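Local coordinates for cupin type-2 domain-containing protein (Streptococcus pyogenes, PDB 1YHF) that is of unknown function but carries a cupin fold, a small beta-barrel found in many metal-binding enzymes and sugar-binding or regulatory proteins, at residues R81-E84 against G85-I88. Numbering follows the deposited sequence.
Sequences RVAE and GQTI
The amide carbonyl of Gln86 turns back on the strand that precedes it and takes the backbone N-H of Ala83, with OE1 2.7 Å from Ala83 N and the bond almost straight at 174°. The donor stands above the plane of the carbonyl, 43° out of it, and not on a lone pair. The reach of the Gln86 side chain depends on the first torsion: CG lies anti to the carbonyl carbon (chi1 -63°), and the extended chain beyond it brings OE1 up to the N-H of the peptide that links Val82 and Ala83. A second bond joins the same two residues in the reverse sense, Gln86 N to Ala83 O at 3.0 Å, and closes a type II beta turn from Ala83 to Gln86. Gly85 takes the third position with positive phi, the conformation a type II turn has there.

This tight reversal illustrates how a cupin barrel passes from one sheet to the other: strand 78-83 edges the sheet that includes strand 70-75, whereas strand 87-90 pairs with strand 61-68. Gly85 and Gln86 already share backbone bonds with Ile66, which ties the turn to that second sheet. Val82 is buried on strand 78-83, where its CG1 lies 3.5 Å from Gln86 O and 3.7 Å from Gln86 CB. The other branch, CG2, meets Ile88 CG2 at 3.9 Å, an apolar touch continued by Ile73, against which both side chains rest. Ala83 CB packs beside the amide of Gln86, 3.6 Å from OE1. At the turn itself, the CA-CB bond of Glu84 points away from 85-88, although Glu84 CB still touches Gly85 N at 3.4 Å.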
loop_
_atom_site.group_PDB
_atom_site.type_symbol
_atom_site.label_atom_id
_atom_site.label_comp_id
_atom_site.label_asym_id
_atom_site.label_seq_id
_atom_site.Cartn_x
_atom_site.Cartn_y
_atom_site.Cartn_z
ATOM N N ARG A 81 4.821 3.372 13.933
ATOM C CA ARG A 81 5.570 2.236 13.421
ATOM C C ARG A 81 4.618 1.066 13.278
ATOM O O ARG A 81 4.106 0.555 14.254
ATOM C CB ARG A 81 6.777 1.893 14.295
ATOM C CG ARG A 81 7.976 2.819 14.087
ATOM C CD ARG A 81 8.078 3.811 15.207
ATOM N NE ARG A 81 8.956 4.941 14.897
ATOM C CZ ARG A 81 9.557 5.688 15.822
ATOM N NH1 ARG A 81 9.403 5.408 17.114
ATOM N NH2 ARG A 81 10.329 6.706 15.458
ATOM N N VAL A 82 4.350 0.688 12.037
ATOM C CA VAL A 82 3.308 -0.277 11.738
ATOM C C VAL A 82 3.959 -1.606 11.373
ATOM O O VAL A 82 4.660 -1.709 10.362
ATOM C CB VAL A 82 2.359 0.256 10.636
ATOM C CG1 VAL A 82 1.172 -0.704 10.406
ATOM C CG2 VAL A 82 1.850 1.651 11.035
ATOM N N ALA A 83 3.721 -2.616 12.211
ATOM C CA ALA A 83 4.387 -3.928 12.091
ATOM C C ALA A 83 3.519 -4.914 11.322
ATOM O O ALA A 83 2.391 -4.595 10.977
ATOM C CB ALA A 83 4.734 -4.464 13.484
ATOM N N GLU A 84 4.038 -6.116 11.051
ATOM C CA GLU A 84 3.264 -7.152 10.351
ATOM C C GLU A 84 1.935 -7.410 11.061
ATOM O O GLU A 84 1.896 -7.582 12.280
ATOM C CB GLU A 84 4.074 -8.440 10.239
ATOM C CG GLU A 84 3.301 -9.636 9.690
ATOM C CD GLU A 84 4.158 -10.882 9.600
ATOM O OE1 GLU A 84 5.375 -10.808 9.903
ATOM O OE2 GLU A 84 3.617 -11.941 9.230
ATOM N N GLY A 85 0.845 -7.427 10.303
ATOM C CA GLY A 85 -0.466 -7.674 10.902
ATOM C C GLY A 85 -1.179 -6.433 11.431
ATOM O O GLY A 85 -2.284 -6.525 11.973
ATOM N N GLN A 86 -0.547 -5.274 11.291
ATOM C CA GLN A 86 -1.132 -4.043 11.776
ATOM C C GLN A 86 -1.595 -3.180 10.626
ATOM O O GLN A 86 -1.091 -3.276 9.511
ATOM C CB GLN A 86 -0.171 -3.275 12.684
ATOM C CG GLN A 86 0.210 -4.019 13.966
ATOM C CD GLN A 86 1.245 -3.281 14.775
ATOM O OE1 GLN A 86 1.948 -2.401 14.264
ATOM N NE2 GLN A 86 1.344 -3.622 16.054
ATOM N N THR A 87 -2.570 -2.326 10.925
ATOM C CA THR A 87 -3.226 -1.508 9.945
ATOM C C THR A 87 -3.369 -0.063 10.441
ATOM O O THR A 87 -3.543 0.190 11.641
ATOM C CB THR A 87 -4.655 -2.104 9.648
ATOM O OG1 THR A 87 -4.520 -3.308 8.896
ATOM C CG2 THR A 87 -5.525 -1.136 8.882
ATOM N N ILE A 88 -3.321 0.878 9.510
ATOM C CA ILE A 88 -3.578 2.281 9.827
ATOM C C ILE A 88 -4.305 2.952 8.676
ATOM O O ILE A 88 -4.002 2.681 7.535
ATOM C CB ILE A 88 -2.260 3.048 10.195
ATOM C CG1 ILE A 88 -2.558 4.457 10.747
ATOM C CG2 ILE A 88 -1.233 3.059 9.023
ATOM C CD1 ILE A 88 -1.407 5.000 11.569
#